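Protoporphyrinogen oxidase (Exiguobacterium sibiricum, PDB 3LOV) probably oxidises coproporphyrinogen III to coproporphyrin III with molecular oxygen, as an FAD-dependent enzyme of bacterial heme b biosynthesis. Local coordinates at residues A[352-356]-A[357-361]; A[152-155]-A[156-160]. One frame throughout, in Å; residues are numbered along the deposited sequence.

Contact 1: residues A[352-356]-A[357-361]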
ATOM      1  N   HIS A 352      -9.143  18.863   4.194  1.00 31.42           N
ATOM      2  CA  HIS A 352      -8.972  18.930   5.660  1.00 30.28           C
ATOM      3  C   HIS A 352      -7.546  19.055   6.207  1.00 30.95           C
ATOM      4  O   HIS A 352      -7.344  19.401   7.377  1.00 33.98           O
ATOM      5  CB  HIS A 352      -9.584  17.670   6.292  1.00 31.86           C
ATOM      6  CG  HIS A 352      -8.747  16.426   6.118  1.00 27.67           C
ATOM      7  ND1 HIS A 352      -8.752  15.678   4.964  1.00 30.06           N
ATOM      8  CD2 HIS A 352      -7.911  15.784   6.970  1.00 24.33           C
ATOM      9  CE1 HIS A 352      -7.955  14.630   5.108  1.00 29.93           C
ATOM     10  NE2 HIS A 352      -7.433  14.671   6.320  1.00 24.79           N
ATOM     11  N   SER A 353      -6.544  18.754   5.393  1.00 30.54           N
ATOM     12  CA  SER A 353      -5.190  18.539   5.914  1.00 31.19           C
ATOM     13  C   SER A 353      -4.379  19.792   6.290  1.00 32.51           C
ATOM     14  O   SER A 353      -3.549  19.757   7.213  1.00 29.71           O
ATOM     15  CB  SER A 353      -4.407  17.702   4.888  1.00 33.22           C
ATOM     16  OG  SER A 353      -4.489  18.297   3.596  1.00 42.29           O
ATOM     17  N   ALA A 354      -4.593  20.889   5.570  1.00 33.43           N
ATOM     18  CA  ALA A 354      -3.698  22.043   5.673  1.00 36.02           C
ATOM     19  C   ALA A 354      -4.368  23.272   5.024  1.00 41.11           C
ATOM     20  O   ALA A 354      -3.917  23.800   3.995  1.00 41.15           O
ATOM     21  CB  ALA A 354      -2.366  21.721   5.027  1.00 33.96           C
ATOM     22  N   PRO A 355      -5.463  23.735   5.641  1.00 44.28           N
ATOM     23  CA  PRO A 355      -6.376  24.709   5.043  1.00 46.31           C
ATOM     24  C   PRO A 355      -5.725  25.992   4.488  1.00 46.39           C
ATOM     25  O   PRO A 355      -6.102  26.447   3.391  1.00 48.57           O
ATOM     26  CB  PRO A 355      -7.309  25.053   6.213  1.00 48.12           C
ATOM     27  CG  PRO A 355      -6.485  24.760   7.454  1.00 49.73           C
ATOM     28  CD  PRO A 355      -5.746  23.521   7.072  1.00 44.82           C
ATOM     29  N   ASP A 356      -4.773  26.568   5.224  1.00 43.67           N
ATOM     30  CA  ASP A 356      -4.185  27.854   4.822  1.00 43.26           C
ATOM     31  C   ASP A 356      -2.721  27.753   4.478  1.00 42.20           C
ATOM     32  O   ASP A 356      -1.930  28.635   4.822  1.00 42.15           O
ATOM     33  CB  ASP A 356      -4.370  28.856   5.944  1.00 43.51           C
ATOM     34  CG  ASP A 356      -5.820  29.163   6.176  1.00 48.31           C
ATOM     35  OD1 ASP A 356      -6.438  29.723   5.243  1.00 53.16           O
ATOM     36  OD2 ASP A 356      -6.338  28.800   7.254  1.00 49.16           O
ATOM     37  N   HIS A 357      -2.354  26.672   3.801  1.00 39.70           N
ATOM     38  CA  HIS A 357      -0.963  26.440   3.460  1.00 36.66           C
ATOM     39  C   HIS A 357      -0.819  25.626   2.201  1.00 34.61           C
ATOM     40  O   HIS A 357      -1.765  24.997   1.739  1.00 35.32           O
ATOM     41  CB  HIS A 357      -0.246  25.699   4.596  1.00 36.36           C
ATOM     42  CG  HIS A 357      -0.193  26.454   5.882  1.00 36.97           C
ATOM     43  ND1 HIS A 357      -1.290  26.596   6.703  1.00 37.76           N
ATOM     44  CD2 HIS A 357       0.833  27.074   6.511  1.00 41.81           C
ATOM     45  CE1 HIS A 357      -0.942  27.271   7.783  1.00 39.60           C
ATOM     46  NE2 HIS A 357       0.341  27.577   7.689  1.00 42.32           N
ATOM     47  N   THR A 358       0.400  25.651   1.664  1.00 33.55           N
ATOM     48  CA  THR A 358       0.789  24.833   0.556  1.00 32.09           C
ATOM     49  C   THR A 358       1.648  23.756   1.183  1.00 32.67           C
ATOM     50  O   THR A 358       2.671  24.050   1.825  1.00 31.83           O
ATOM     51  CB  THR A 358       1.575  25.648  -0.470  1.00 34.70           C
ATOM     52  OG1 THR A 358       0.700  26.639  -1.025  1.00 39.85           O
ATOM     53  CG2 THR A 358       2.106  24.779  -1.603  1.00 33.15           C
ATOM     54  N   VAL A 359       1.225  22.501   1.016  1.00 30.60           N
ATOM     55  CA  VAL A 359       1.967  21.381   1.582  1.00 28.72           C
ATOM     56  C   VAL A 359       2.272  20.356   0.516  1.00 26.30           C
ATOM     57  O   VAL A 359       1.351  19.858  -0.154  1.00 22.96           O
ATOM     58  CB  VAL A 359       1.183  20.741   2.706  1.00 27.81           C
ATOM     59  CG1 VAL A 359       1.996  19.603   3.348  1.00 24.99           C
ATOM     60  CG2 VAL A 359       0.774  21.828   3.745  1.00 27.93           C
ATOM     61  N   LEU A 360       3.565  20.049   0.376  1.00 25.04           N
ATOM     62  CA  LEU A 360       4.040  19.060  -0.585  1.00 24.29           C
ATOM     63  C   LEU A 360       4.516  17.808   0.183  1.00 24.46           C
ATOM     64  O   LEU A 360       5.213  17.910   1.187  1.00 27.08           O
ATOM     65  CB  LEU A 360       5.148  19.637  -1.496  1.00 23.82           C
ATOM     66  CG  LEU A 360       4.844  20.862  -2.407  1.00 26.40           C
ATOM     67  CD1 LEU A 360       6.078  21.286  -3.233  1.00 21.42           C
ATOM     68  CD2 LEU A 360       3.676  20.597  -3.362  1.00 18.77           C
ATOM     69  N   ARG A 361       4.104  16.628  -0.262  1.00 22.14           N
ATOM     70  CA  ARG A 361       4.606  15.353   0.318  1.00 22.91           C
ATOM     71  C   ARG A 361       5.305  14.559  -0.786  1.00 21.99           C
ATOM     72  O   ARG A 361       4.656  14.121  -1.726  1.00 23.84           O
ATOM     73  CB  ARG A 361       3.505  14.488   0.981  1.00 20.42           C
ATOM     74  CG  ARG A 361       4.109  13.271   1.769  1.00 22.87           C
ATOM     75  CD  ARG A 361       3.180  12.544   2.743  1.00 18.31           C
ATOM     76  NE  ARG A 361       2.272  11.627   2.078  1.00 23.82           N
ATOM     77  CZ  ARG A 361       1.819  10.470   2.590  1.00 27.10           C
ATOM     78  NH1 ARG A 361       2.162  10.051   3.809  1.00 23.97           N
ATOM     79  NH2 ARG A 361       1.015   9.720   1.866  1.00 26.24           N
TER

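Contact 2: residues A[152-155]-A[156-160]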
ATOM      1  N   GLU A 152       4.518  -8.672 -19.253  1.00 22.15           N
ATOM      2  CA  GLU A 152       4.448  -9.680 -20.282  1.00 24.36           C
ATOM      3  C   GLU A 152       3.073  -9.653 -20.975  1.00 24.49           C
ATOM      4  O   GLU A 152       2.999  -9.856 -22.166  1.00 25.26           O
ATOM      5  CB  GLU A 152       4.702 -11.041 -19.667  1.00 23.18           C
ATOM      6  CG  GLU A 152       4.949 -12.163 -20.614  1.00 33.02           C
ATOM      7  CD  GLU A 152       5.412 -13.445 -19.880  1.00 32.07           C
ATOM      8  OE1 GLU A 152       6.207 -13.339 -18.934  1.00 39.93           O
ATOM      9  OE2 GLU A 152       4.984 -14.549 -20.267  1.00 42.13           O
ATOM     10  N   TYR A 153       1.997  -9.397 -20.229  1.00 20.79           N
ATOM     11  CA  TYR A 153       0.681  -9.311 -20.820  1.00 19.79           C
ATOM     12  C   TYR A 153       0.556  -8.071 -21.651  1.00 21.04           C
ATOM     13  O   TYR A 153       0.057  -8.122 -22.766  1.00 24.22           O
ATOM     14  CB  TYR A 153      -0.385  -9.285 -19.726  1.00 20.07           C
ATOM     15  CG  TYR A 153      -1.770  -8.955 -20.196  1.00 19.88           C
ATOM     16  CD1 TYR A 153      -2.459  -9.801 -21.010  1.00 16.81           C
ATOM     17  CD2 TYR A 153      -2.409  -7.808 -19.762  1.00 24.56           C
ATOM     18  CE1 TYR A 153      -3.770  -9.516 -21.422  1.00 17.71           C
ATOM     19  CE2 TYR A 153      -3.677  -7.517 -20.154  1.00 24.88           C
ATOM     20  CZ  TYR A 153      -4.357  -8.372 -20.992  1.00 26.46           C
ATOM     21  OH  TYR A 153      -5.632  -8.051 -21.372  1.00 27.33           O
ATOM     22  N   LEU A 154       0.954  -6.938 -21.094  1.00 20.19           N
ATOM     23  CA  LEU A 154       0.765  -5.656 -21.740  1.00 19.01           C
ATOM     24  C   LEU A 154       1.719  -5.321 -22.912  1.00 21.57           C
ATOM     25  O   LEU A 154       1.291  -4.700 -23.890  1.00 19.58           O
ATOM     26  CB  LEU A 154       0.799  -4.515 -20.694  1.00 22.49           C
ATOM     27  CG  LEU A 154      -0.345  -4.379 -19.679  1.00 24.17           C
ATOM     28  CD1 LEU A 154      -0.073  -3.206 -18.768  1.00 23.90           C
ATOM     29  CD2 LEU A 154      -1.711  -4.201 -20.372  1.00 22.30           C
ATOM     30  N   ARG A 155       3.006  -5.696 -22.828  1.00 20.62           N
ATOM     31  CA  ARG A 155       3.974  -5.240 -23.807  1.00 18.64           C
ATOM     32  C   ARG A 155       3.650  -5.699 -25.246  1.00 18.25           C
ATOM     33  O   ARG A 155       3.741  -4.916 -26.185  1.00 19.63           O
ATOM     34  CB  ARG A 155       5.424  -5.625 -23.420  1.00 19.47           C
ATOM     35  CG  ARG A 155       6.007  -4.728 -22.315  1.00 17.99           C
ATOM     36  CD  ARG A 155       7.275  -5.293 -21.756  1.00 25.40           C
ATOM     37  NE  ARG A 155       7.784  -4.510 -20.641  1.00 21.57           N
ATOM     38  CZ  ARG A 155       8.540  -3.422 -20.738  1.00 24.61           C
ATOM     39  NH1 ARG A 155       8.913  -2.927 -21.912  1.00 27.91           N
ATOM     40  NH2 ARG A 155       8.889  -2.800 -19.634  1.00 27.23           N
ATOM     41  N   PRO A 156       3.280  -6.964 -25.428  1.00 21.14           N
ATOM     42  CA  PRO A 156       2.923  -7.350 -26.805  1.00 23.73           C
ATOM     43  C   PRO A 156       1.664  -6.656 -27.377  1.00 24.95           C
ATOM     44  O   PRO A 156       1.507  -6.585 -28.596  1.00 25.95           O
ATOM     45  CB  PRO A 156       2.703  -8.878 -26.719  1.00 23.37           C
ATOM     46  CG  PRO A 156       3.187  -9.294 -25.328  1.00 23.75           C
ATOM     47  CD  PRO A 156       3.264  -8.091 -24.471  1.00 21.86           C
ATOM     48  N   ARG A 157       0.777  -6.176 -26.505  1.00 24.54           N
ATOM     49  CA  ARG A 157      -0.467  -5.554 -26.917  1.00 22.29           C
ATOM     50  C   ARG A 157      -0.335  -4.062 -27.125  1.00 24.49           C
ATOM     51  O   ARG A 157      -1.055  -3.496 -27.940  1.00 26.71           O
ATOM     52  CB  ARG A 157      -1.574  -5.831 -25.888  1.00 19.56           C
ATOM     53  CG  ARG A 157      -1.948  -7.325 -25.801  1.00 19.97           C
ATOM     54  CD  ARG A 157      -2.871  -7.693 -24.612  1.00 19.75           C
ATOM     55  NE  ARG A 157      -3.372  -9.045 -24.802  1.00 20.46           N
ATOM     56  CZ  ARG A 157      -2.631 -10.157 -24.664  1.00 25.52           C
ATOM     57  NH1 ARG A 157      -1.363 -10.112 -24.259  1.00 20.27           N
ATOM     58  NH2 ARG A 157      -3.149 -11.330 -24.953  1.00 28.18           N
ATOM     59  N   LEU A 158       0.535  -3.418 -26.349  1.00 24.16           N
ATOM     60  CA  LEU A 158       0.623  -1.960 -26.310  1.00 24.39           C
ATOM     61  C   LEU A 158       2.001  -1.408 -26.686  1.00 21.30           C
ATOM     62  O   LEU A 158       2.146  -0.192 -26.870  1.00 22.47           O
ATOM     63  CB  LEU A 158       0.272  -1.420 -24.907  1.00 22.47           C
ATOM     64  CG  LEU A 158      -1.097  -1.733 -24.363  1.00 27.34           C
ATOM     65  CD1 LEU A 158      -1.113  -1.461 -22.810  1.00 23.18           C
ATOM     66  CD2 LEU A 158      -2.186  -0.961 -25.161  1.00 27.08           C
ATOM     67  N   GLY A 159       3.007  -2.275 -26.759  1.00 24.58           N
ATOM     68  CA  GLY A 159       4.373  -1.848 -27.018  1.00 23.22           C
ATOM     69  C   GLY A 159       5.145  -1.380 -25.786  1.00 27.03           C
ATOM     70  O   GLY A 159       4.570  -0.984 -24.751  1.00 25.43           O
ATOM     71  N   ASP A 160       6.465  -1.406 -25.909  1.00 26.50           N
ATOM     72  CA  ASP A 160       7.358  -1.114 -24.783  1.00 24.70           C
ATOM     73  C   ASP A 160       7.309   0.329 -24.344  1.00 23.67           C
ATOM     74  O   ASP A 160       7.272   0.608 -23.133  1.00 24.83           O
ATOM     75  CB  ASP A 160       8.805  -1.464 -25.122  1.00 23.39           C
ATOM     76  CG  ASP A 160       9.021  -2.931 -25.347  1.00 23.61           C
ATOM     77  OD1 ASP A 160       8.430  -3.805 -24.653  1.00 27.56           O
ATOM     78  OD2 ASP A 160       9.850  -3.234 -26.214  1.00 34.33           O
TER

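Contact 1: residues A[352-356]-A[357-361]
H357 N donates to A354 O across 3.3 Å, the hydrogen bond that closes a type I beta turn running from A354 to H357. The turn leads the chain out of the loop after helix 346-349 and into strand 357-364, an inner strand of the mixed seven-stranded sheet. The bond is bent, 143° at the hydrogen, and the donor sits above the carbonyl plane of A354 instead of meeting a lone pair. At the turn's exit the H357 imidazole lies over the preceding peptide, with D356 O against one ring face; this follows from CG standing anti to the carbonyl carbon (chi1 -63°), beside the backbone N. The same ring meets F53 edge-to-face, and its NE2 is hydrogen-bonded to K399 NZ. P355 and D356, at the corner of the turn, are exposed, whereas A354 and V359 are buried. D347 OD1 accepts a hydrogen bond from V359 N and so ties the start of the strand back to helix 346-349. The methyl of A354 points toward the strand, and its CB presses on V359 CG2 at 3.4 Å, a close methyl-to-methyl approach.

Contact 2: residues A[152-155]-A[156-160]
R157 reaches back one turn to Y153: its NH1 donates to Y153 O at 2.9 Å, on a lone pair in the carbonyl plane. This is the last turn of helix 150-158, kinked at P156, where the ring nitrogen has no hydrogen to give to E152 O and P156 CD sits against that oxygen instead. With CG beside the backbone N (chi1 -65°) and the chain extended from CG to NE, the R157 side chain runs over the Y153 ring. CD makes a CH-pi contact 4.1 Å from the ring centroid, while Y153 CE1 lies over one face of the guanidinium, whose plane is turned 25° from the ring. Alongside, L154 CD2 meets L158 CD1. L158 N approaches L154 O almost in line with the C=O bond, at 2.9 Å, though the bond bends to 141° at the hydrogen; R157 N adds a weak bond to the same oxygen. G159 N closes the helix end on R155 O; G159, with positive phi, is also the N-cap of helix 160-172. R155 NH1 spans the joint between the two helices in a salt bridge to D160 OD1.

Farther out, E195 of helix 189-198 holds the polar ends of both side chains, OE2 in a salt bridge with R157 NE and OE1 hydrogen-bonded to Y153 OH. With a leucine in place of R157, Y153 O would probably lose its side-chain donor and E195 a balancing charge. E164 and D180 also form salt bridges with R155, which should help to fix its guanidinium. D160 OD1 lies in that guanidinium's plane, 2.9 Å from R155 NH1, yet is itself approached from above its carboxylate plane.

Contacts 1 and 2 are separate pieces of one flavin-containing amine oxidoreductase chain, their centres 39 Å apart and their nearest atoms about 24 Å apart. Contact 2 comes first in sequence and belongs to a helical region away from the annotated sites, whereas contact 1 opens a strand of the mixed sheet. Only contact 1 comes near the cofactor site: the V359 side chain is about 10 Å from that of D60, an FAD-binding residue. The same strand carries R361, which touches D60 and hydrogen-bonds to G58 O, joining residues 357-361 to the FAD-binding loop. Both contacts are partly buried, centred 22 and 25 Å from the middle of the chain.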